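PDB 6WQV: endoglucanase, which hydrolyses internal beta-1,4 linkages of cellulose and, as a broad-specificity enzyme of glycoside hydrolase family 5, probably those of related plant polysaccharides such as xylan. Local coordinates for residues P7-L19 with R149-G161. Sequence-based numbering, arbitrary orientation. Where two conformers were deposited one is given.
Sequences PPTQMRDLTASQL and RFGSYDEHLIFEG
Arg12 and Glu155 anchor the loop that precedes helix 16-22 to the turn leading into strand 157-160. Two guanidinium nitrogens converge side-on on one carboxylate oxygen: Arg12 NE lies 2.7 Å from Glu155 OE2, and NH2 also donates to that atom. OE2 sits within 8° of the guanidinium plane, but the guanidinium and carboxylate planes are 73° apart; NE meets OE2 from above the carboxylate plane, NH2 from nearer that plane on the anti side. The other oxygen, Glu155 OE1, accepts from the backbone Arg12 N at 3.0 Å, so both carboxylate oxygens are engaged by one residue. A bend at chi2 (-79°) accompanies the placing of Glu155 OE1 at Arg12 N and of OE2 at the guanidinium. Met11, extended beyond CG, runs antiparallel to the Glu155 side chain, its CG 3.6 Å from Glu155 N, a buried amide without a polar partner.

Farther toward the N-terminus, Thr9 N donates to Ser152 O at 2.9 Å. A water lies within hydrogen-bonding distance of Gln10 O and Asp154 OD2. On the inner side, Leu19 CD2 is 3.7 Å from Ile158 CD1, the two side chains meeting tip to tip.

In the second shell, Glu22 forms a salt bridge with Arg12 NH1, and Leu14 CD1 lies over the rim of one guanidinium face. Asp154 OD1 takes both His156 N (2.9 Å) and His156 ND1 from the same face of its plane; the first bond makes an Asx turn, within the type I turn from Asp154 to Leu157. Thr15 and Gln18 form a capping box that starts helix 16-22. The contact thus fastens the N-terminal arm across the loop between helix 129-149 and strand 157-160, the fourth strand of the (beta/alpha)8 TIM barrel of family 5, at the strand's N-terminal end.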
ATOM      1  N   PRO A   7      16.295 -12.683 -18.661  1.00 47.26           N
ATOM      2  CA  PRO A   7      17.489 -12.301 -17.894  1.00 46.49           C
ATOM      3  C   PRO A   7      17.214 -11.095 -17.001  1.00 42.82           C
ATOM      4  O   PRO A   7      16.220 -10.401 -17.216  1.00 41.51           O
ATOM      5  CB  PRO A   7      18.515 -11.962 -18.979  1.00 47.77           C
ATOM      6  CG  PRO A   7      17.694 -11.553 -20.163  1.00 47.66           C
ATOM      7  CD  PRO A   7      16.425 -12.373 -20.099  1.00 47.67           C
ATOM      8  N   PRO A   8      18.078 -10.845 -16.019  1.00 39.46           N
ATOM      9  CA  PRO A   8      17.811  -9.752 -15.074  1.00 35.79           C
ATOM     10  C   PRO A   8      18.021  -8.390 -15.722  1.00 33.75           C
ATOM     11  O   PRO A   8      18.994  -8.168 -16.446  1.00 34.99           O
ATOM     12  CB  PRO A   8      18.822 -10.000 -13.947  1.00 35.85           C
ATOM     13  CG  PRO A   8      19.988 -10.688 -14.642  1.00 38.45           C
ATOM     14  CD  PRO A   8      19.386 -11.493 -15.785  1.00 39.79           C
ATOM     15  N   THR A   9      17.080  -7.483 -15.473  1.00 30.71           N
ATOM     16  CA  THR A   9      17.266  -6.095 -15.870  1.00 33.15           C
ATOM     17  C   THR A   9      18.367  -5.482 -15.015  1.00 33.08           C
ATOM     18  O   THR A   9      18.408  -5.677 -13.796  1.00 32.34           O
ATOM     19  CB  THR A   9      15.967  -5.311 -15.663  1.00 35.66           C
ATOM     20  OG1 THR A   9      14.904  -5.933 -16.397  1.00 37.84           O
ATOM     21  CG2 THR A   9      16.123  -3.865 -16.130  1.00 36.39           C
ATOM     22  N   GLN A  10      19.279  -4.754 -15.658  1.00 31.44           N
ATOM     23  CA  GLN A  10      20.367  -4.134 -14.915  1.00 31.99           C
ATOM     24  C   GLN A  10      19.789  -3.259 -13.813  1.00 30.22           C
ATOM     25  O   GLN A  10      18.851  -2.488 -14.040  1.00 29.19           O
ATOM     26  CB  GLN A  10      21.249  -3.292 -15.829  1.00 35.26           C
ATOM     27  CG  GLN A  10      22.430  -2.661 -15.089  1.00 41.48           C
ATOM     28  CD  GLN A  10      23.213  -3.662 -14.251  1.00 47.15           C
ATOM     29  OE1 GLN A  10      23.295  -3.536 -13.028  1.00 49.35           O
ATOM     30  NE2 GLN A  10      23.794  -4.661 -14.906  1.00 48.90           N
ATOM     31  N   MET A  11      20.355  -3.376 -12.615  1.00 28.68           N
ATOM     32  CA  MET A  11      19.747  -2.806 -11.428  1.00 24.81           C
ATOM     33  C   MET A  11      20.749  -1.963 -10.663  1.00 24.20           C
ATOM     34  O   MET A  11      21.882  -2.391 -10.427  1.00 27.45           O
ATOM     35  CB  MET A  11      19.238  -3.919 -10.521  1.00 26.11           C
ATOM     36  CG  MET A  11      18.514  -3.429  -9.312  1.00 25.34           C
ATOM     37  SD  MET A  11      17.914  -4.867  -8.431  1.00 28.89           S
ATOM     38  CE  MET A  11      17.179  -4.078  -7.009  1.00 26.77           C
ATOM     39  N   ARG A  12      20.313  -0.771 -10.262  1.00 23.37           N
ATOM     40  CA  ARG A  12      21.112   0.070  -9.387  1.00 21.18           C
ATOM     41  C   ARG A  12      20.963  -0.447  -7.964  1.00 18.87           C
ATOM     42  O   ARG A  12      19.865  -0.816  -7.541  1.00 20.46           O
ATOM     43  CB  ARG A  12      20.614   1.513  -9.443  1.00 21.61           C
ATOM     44  CG  ARG A  12      20.839   2.211 -10.777  1.00 26.90           C
ATOM     45  CD  ARG A  12      20.388   3.675 -10.706  1.00 30.70           C
ATOM     46  NE  ARG A  12      18.938   3.766 -10.561  1.00 32.08           N
ATOM     47  CZ  ARG A  12      18.286   4.777  -9.996  1.00 30.94           C
ATOM     48  NH1 ARG A  12      18.944   5.815  -9.494  1.00 30.10           N
ATOM     49  NH2 ARG A  12      16.964   4.738  -9.924  1.00 26.94           N
ATOM     50  N   ASP A  13      22.071  -0.484  -7.242  1.00 19.87           N
ATOM     51  CA  ASP A  13      22.097  -0.908  -5.847  1.00 21.38           C
ATOM     52  C   ASP A  13      22.011   0.364  -5.017  1.00 21.23           C
ATOM     53  O   ASP A  13      23.023   1.032  -4.779  1.00 21.81           O
ATOM     54  CB  ASP A  13      23.386  -1.667  -5.571  1.00 19.95           C
ATOM     55  CG  ASP A  13      23.396  -2.330  -4.216  1.00 21.81           C
ATOM     56  OD1 ASP A  13      22.442  -2.143  -3.431  1.00 20.82           O
ATOM     57  OD2 ASP A  13      24.379  -3.046  -3.949  1.00 24.20           O
ATOM     58  N   LEU A  14      20.799   0.705  -4.591  1.00 20.21           N
ATOM     59  CA  LEU A  14      20.552   1.908  -3.818  1.00 22.00           C
ATOM     60  C   LEU A  14      19.953   1.552  -2.468  1.00 18.69           C
ATOM     61  O   LEU A  14      19.224   0.562  -2.334  1.00 19.50           O
ATOM     62  CB  LEU A  14      19.548   2.807  -4.526  1.00 27.12           C
ATOM     63  CG  LEU A  14      19.933   3.294  -5.917  1.00 33.04           C
ATOM     64  CD1 LEU A  14      18.767   4.089  -6.474  1.00 34.81           C
ATOM     65  CD2 LEU A  14      21.191   4.119  -5.864  1.00 36.76           C
ATOM     66  N   THR A  15      20.225   2.388  -1.475  1.00 17.24           N
ATOM     67  CA  THR A  15      19.582   2.174  -0.188  1.00 17.21           C
ATOM     68  C   THR A  15      18.114   2.599  -0.244  1.00 15.20           C
ATOM     69  O   THR A  15      17.665   3.313  -1.152  1.00 14.94           O
ATOM     70  CB  THR A  15      20.256   2.995   0.905  1.00 18.78           C
ATOM     71  OG1 THR A  15      19.995   4.385   0.674  1.00 20.99           O
ATOM     72  CG2 THR A  15      21.740   2.756   0.932  1.00 18.85           C
ATOM     73  N   ALA A  16      17.361   2.176   0.771  1.00 16.66           N
ATOM     74  CA  ALA A  16      15.955   2.561   0.840  1.00 15.13           C
ATOM     75  C   ALA A  16      15.804   4.075   0.888  1.00 15.45           C
ATOM     76  O   ALA A  16      14.919   4.637   0.236  1.00 14.80           O
ATOM     77  CB  ALA A  16      15.304   1.924   2.067  1.00 16.38           C
ATOM     78  N   SER A  17      16.650   4.752   1.663  0.59 16.74           N
ATOM     79  CA  SER A  17      16.573   6.206   1.717  0.59 16.87           C
ATOM     80  C   SER A  17      16.818   6.815   0.344  0.59 16.61           C
ATOM     81  O   SER A  17      16.126   7.761  -0.057  0.59 15.92           O
ATOM     82  CB  SER A  17      17.585   6.754   2.720  0.59 18.71           C
ATOM     83  OG  SER A  17      17.230   6.393   4.042  0.59 19.61           O
ATOM     84  N   GLN A  18      17.817   6.305  -0.383  1.00 16.86           N
ATOM     85  CA  GLN A  18      18.106   6.832  -1.713  1.00 16.62           C
ATOM     86  C   GLN A  18      16.940   6.613  -2.667  1.00 16.75           C
ATOM     87  O   GLN A  18      16.605   7.500  -3.461  1.00 17.64           O
ATOM     88  CB  GLN A  18      19.379   6.189  -2.266  1.00 18.73           C
ATOM     89  CG  GLN A  18      20.657   6.702  -1.616  1.00 21.00           C
ATOM     90  CD  GLN A  18      21.891   5.877  -1.960  1.00 22.62           C
ATOM     91  OE1 GLN A  18      21.804   4.682  -2.241  1.00 23.95           O
ATOM     92  NE2 GLN A  18      23.049   6.524  -1.934  1.00 23.51           N
ATOM     93  N   LEU A  19      16.307   5.438  -2.611  1.00 14.80           N
ATOM     94  CA  LEU A  19      15.166   5.172  -3.472  1.00 16.15           C
ATOM     95  C   LEU A  19      14.009   6.096  -3.125  1.00 14.61           C
ATOM     96  O   LEU A  19      13.380   6.679  -4.018  1.00 14.35           O
ATOM     97  CB  LEU A  19      14.767   3.703  -3.341  1.00 18.42           C
ATOM     98  CG  LEU A  19      13.685   3.172  -4.267  1.00 22.31           C
ATOM     99  CD1 LEU A  19      13.623   1.653  -4.234  1.00 22.03           C
ATOM    100  CD2 LEU A  19      12.331   3.738  -3.878  1.00 29.84           C
ATOM    101  N   ARG A 149       8.328 -14.621 -10.143  1.00 13.42           N
ATOM    102  CA  ARG A 149       7.780 -14.056 -11.372  1.00 15.14           C
ATOM    103  C   ARG A 149       8.379 -12.682 -11.655  1.00 13.56           C
ATOM    104  O   ARG A 149       8.642 -12.335 -12.815  1.00 14.06           O
ATOM    105  CB  ARG A 149       6.253 -13.964 -11.300  1.00 13.78           C
ATOM    106  CG  ARG A 149       5.624 -13.204 -12.474  1.00 15.23           C
ATOM    107  CD  ARG A 149       5.814 -13.922 -13.811  1.00 20.70           C
ATOM    108  NE  ARG A 149       4.894 -15.045 -13.964  1.00 22.05           N
ATOM    109  CZ  ARG A 149       3.793 -15.047 -14.718  1.00 20.95           C
ATOM    110  NH1 ARG A 149       3.428 -13.979 -15.420  1.00 20.70           N
ATOM    111  NH2 ARG A 149       3.048 -16.139 -14.758  1.00 21.93           N
ATOM    112  N   PHE A 150       8.593 -11.885 -10.605  1.00 11.52           N
ATOM    113  CA  PHE A 150       9.002 -10.492 -10.723  1.00 12.11           C
ATOM    114  C   PHE A 150      10.472 -10.284 -10.400  1.00 13.23           C
ATOM    115  O   PHE A 150      10.912  -9.142 -10.252  1.00 13.77           O
ATOM    116  CB  PHE A 150       8.093  -9.605  -9.862  1.00 12.55           C
ATOM    117  CG  PHE A 150       6.692  -9.491 -10.398  1.00 12.07           C
ATOM    118  CD1 PHE A 150       6.391  -8.563 -11.381  1.00 13.35           C
ATOM    119  CD2 PHE A 150       5.689 -10.337  -9.950  1.00 12.37           C
ATOM    120  CE1 PHE A 150       5.114  -8.478 -11.900  1.00 11.85           C
ATOM    121  CE2 PHE A 150       4.408 -10.246 -10.461  1.00 12.96           C
ATOM    122  CZ  PHE A 150       4.121  -9.323 -11.439  1.00 12.48           C
ATOM    123  N   GLY A 151      11.254 -11.359 -10.340  1.00 13.95           N
ATOM    124  CA  GLY A 151      12.620 -11.242  -9.873  1.00 13.87           C
ATOM    125  C   GLY A 151      13.558 -10.499 -10.796  1.00 15.15           C
ATOM    126  O   GLY A 151      14.586  -9.997 -10.331  1.00 17.79           O
ATOM    127  N   SER A 152      13.227 -10.415 -12.090  0.52 15.41           N
ATOM    128  CA  SER A 152      14.107  -9.785 -13.066  0.52 16.72           C
ATOM    129  C   SER A 152      13.985  -8.265 -13.090  0.52 14.97           C
ATOM    130  O   SER A 152      14.823  -7.604 -13.714  0.52 15.86           O
ATOM    131  CB  SER A 152      13.817 -10.330 -14.470  0.52 18.70           C
ATOM    132  OG  SER A 152      12.497 -10.007 -14.882  0.52 21.26           O
ATOM    133  N   TYR A 153      12.975  -7.703 -12.439  1.00 13.47           N
ATOM    134  CA  TYR A 153      12.756  -6.262 -12.473  1.00 13.71           C
ATOM    135  C   TYR A 153      13.846  -5.516 -11.707  1.00 13.07           C
ATOM    136  O   TYR A 153      14.479  -6.059 -10.797  1.00 13.35           O
ATOM    137  CB  TYR A 153      11.370  -5.937 -11.907  1.00 13.20           C
ATOM    138  CG  TYR A 153      10.248  -6.343 -12.832  1.00 13.06           C
ATOM    139  CD1 TYR A 153       9.972  -7.679 -13.096  1.00 17.26           C
ATOM    140  CD2 TYR A 153       9.472  -5.387 -13.455  1.00 13.52           C
ATOM    141  CE1 TYR A 153       8.954  -8.040 -13.952  1.00 16.41           C
ATOM    142  CE2 TYR A 153       8.448  -5.736 -14.308  1.00 15.75           C
ATOM    143  CZ  TYR A 153       8.192  -7.066 -14.554  1.00 15.36           C
ATOM    144  OH  TYR A 153       7.177  -7.433 -15.405  1.00 16.17           O
ATOM    145  N   ASP A 154      14.077  -4.256 -12.094  1.00 13.72           N
ATOM    146  CA  ASP A 154      15.147  -3.466 -11.496  1.00 13.57           C
ATOM    147  C   ASP A 154      14.643  -2.772 -10.225  1.00 13.63           C
ATOM    148  O   ASP A 154      13.615  -3.153  -9.658  1.00 12.62           O
ATOM    149  CB  ASP A 154      15.810  -2.545 -12.533  1.00 15.41           C
ATOM    150  CG  ASP A 154      14.923  -1.401 -12.992  1.00 18.13           C
ATOM    151  OD1 ASP A 154      13.928  -1.057 -12.319  1.00 17.68           O
ATOM    152  OD2 ASP A 154      15.258  -0.830 -14.055  1.00 20.52           O
ATOM    153  N   GLU A 155      15.376  -1.758  -9.757  1.00 15.02           N
ATOM    154  CA  GLU A 155      15.092  -1.131  -8.472  1.00 14.10           C
ATOM    155  C   GLU A 155      13.775  -0.375  -8.468  1.00 15.11           C
ATOM    156  O   GLU A 155      13.312   0.029  -7.394  1.00 14.38           O
ATOM    157  CB  GLU A 155      16.245  -0.205  -8.071  1.00 16.03           C
ATOM    158  CG  GLU A 155      16.338   1.103  -8.845  1.00 19.49           C
ATOM    159  CD  GLU A 155      16.956   0.963 -10.227  1.00 20.46           C
ATOM    160  OE1 GLU A 155      17.386  -0.145 -10.614  1.00 19.13           O
ATOM    161  OE2 GLU A 155      17.016   1.981 -10.941  1.00 22.90           O
ATOM    162  N   HIS A 156      13.159  -0.171  -9.633  1.00 13.12           N
ATOM    163  CA  HIS A 156      11.891   0.536  -9.652  1.00 11.55           C
ATOM    164  C   HIS A 156      10.758  -0.293  -9.070  1.00 12.48           C
ATOM    165  O   HIS A 156       9.723   0.272  -8.718  1.00 13.14           O
ATOM    166  CB  HIS A 156      11.530   0.980 -11.065  1.00 13.43           C
ATOM    167  CG  HIS A 156      12.377   2.098 -11.576  1.00 15.86           C
ATOM    168  ND1 HIS A 156      13.595   1.888 -12.185  1.00 18.39           N
ATOM    169  CD2 HIS A 156      12.184   3.436 -11.566  1.00 18.66           C
ATOM    170  CE1 HIS A 156      14.112   3.052 -12.536  1.00 20.71           C
ATOM    171  NE2 HIS A 156      13.279   4.006 -12.168  1.00 19.41           N
ATOM    172  N   LEU A 157      10.918  -1.610  -8.967  1.00 11.40           N
ATOM    173  CA  LEU A 157       9.883  -2.462  -8.392  1.00 10.65           C
ATOM    174  C   LEU A 157      10.219  -2.778  -6.940  1.00 11.53           C
ATOM    175  O   LEU A 157      11.310  -3.297  -6.639  1.00 11.27           O
ATOM    176  CB  LEU A 157       9.696  -3.757  -9.177  1.00  9.99           C
ATOM    177  CG  LEU A 157       8.563  -4.667  -8.708  1.00 10.03           C
ATOM    178  CD1 LEU A 157       7.221  -3.957  -8.814  1.00 12.46           C
ATOM    179  CD2 LEU A 157       8.591  -5.950  -9.523  1.00 12.27           C
ATOM    180  N   ILE A 158       9.281  -2.467  -6.053  1.00 10.34           N
ATOM    181  CA  ILE A 158       9.364  -2.709  -4.620  1.00  9.56           C
ATOM    182  C   ILE A 158       8.293  -3.725  -4.259  1.00 11.25           C
ATOM    183  O   ILE A 158       7.156  -3.631  -4.737  1.00 11.27           O
ATOM    184  CB  ILE A 158       9.100  -1.380  -3.884  1.00 11.01           C
ATOM    185  CG1 ILE A 158      10.165  -0.343  -4.232  1.00 11.25           C
ATOM    186  CG2 ILE A 158       8.992  -1.597  -2.379  1.00 12.23           C
ATOM    187  CD1 ILE A 158       9.742   1.079  -3.903  1.00 16.13           C
ATOM    188  N   PHE A 159       8.647  -4.701  -3.430  1.00 10.12           N
ATOM    189  CA  PHE A 159       7.658  -5.623  -2.892  1.00  9.43           C
ATOM    190  C   PHE A 159       7.256  -5.189  -1.475  1.00 11.08           C
ATOM    191  O   PHE A 159       8.124  -4.863  -0.654  1.00 10.28           O
ATOM    192  CB  PHE A 159       8.222  -7.038  -2.763  1.00 11.03           C
ATOM    193  CG  PHE A 159       8.692  -7.677  -4.043  1.00 11.44           C
ATOM    194  CD1 PHE A 159       8.193  -7.324  -5.283  1.00 11.42           C
ATOM    195  CD2 PHE A 159       9.625  -8.696  -3.974  1.00 11.92           C
ATOM    196  CE1 PHE A 159       8.650  -7.964  -6.425  1.00 12.03           C
ATOM    197  CE2 PHE A 159      10.074  -9.333  -5.100  1.00 11.50           C
ATOM    198  CZ  PHE A 159       9.596  -8.967  -6.327  1.00 11.80           C
ATOM    199  N   GLU A 160       5.947  -5.214  -1.190  1.00 11.14           N
ATOM    200  CA  GLU A 160       5.384  -4.929   0.129  1.00 10.80           C
ATOM    201  C   GLU A 160       4.706  -6.194   0.650  1.00 10.06           C
ATOM    202  O   GLU A 160       3.764  -6.701   0.033  1.00 10.27           O
ATOM    203  CB  GLU A 160       4.373  -3.772   0.070  1.00  9.03           C
ATOM    204  CG  GLU A 160       3.710  -3.560   1.414  1.00 12.74           C
ATOM    205  CD  GLU A 160       2.857  -2.331   1.482  1.00 15.05           C
ATOM    206  OE1 GLU A 160       2.076  -2.104   0.539  1.00 15.27           O
ATOM    207  OE2 GLU A 160       2.970  -1.601   2.488  1.00 14.16           O
ATOM    208  N   GLY A 161       5.177  -6.699   1.801  1.00  9.03           N
ATOM    209  CA  GLY A 161       4.858  -8.071   2.186  1.00 11.18           C
ATOM    210  C   GLY A 161       3.428  -8.311   2.636  1.00 11.75           C
ATOM    211  O   GLY A 161       2.906  -9.420   2.474  1.00 11.89           O
TER
HETATM  212  O   HOH W   1      12.051  -7.427 -16.247  1.00 39.60           O
HETATM  213  O   HOH W   2      17.230  -1.018 -15.900  1.00 46.10           O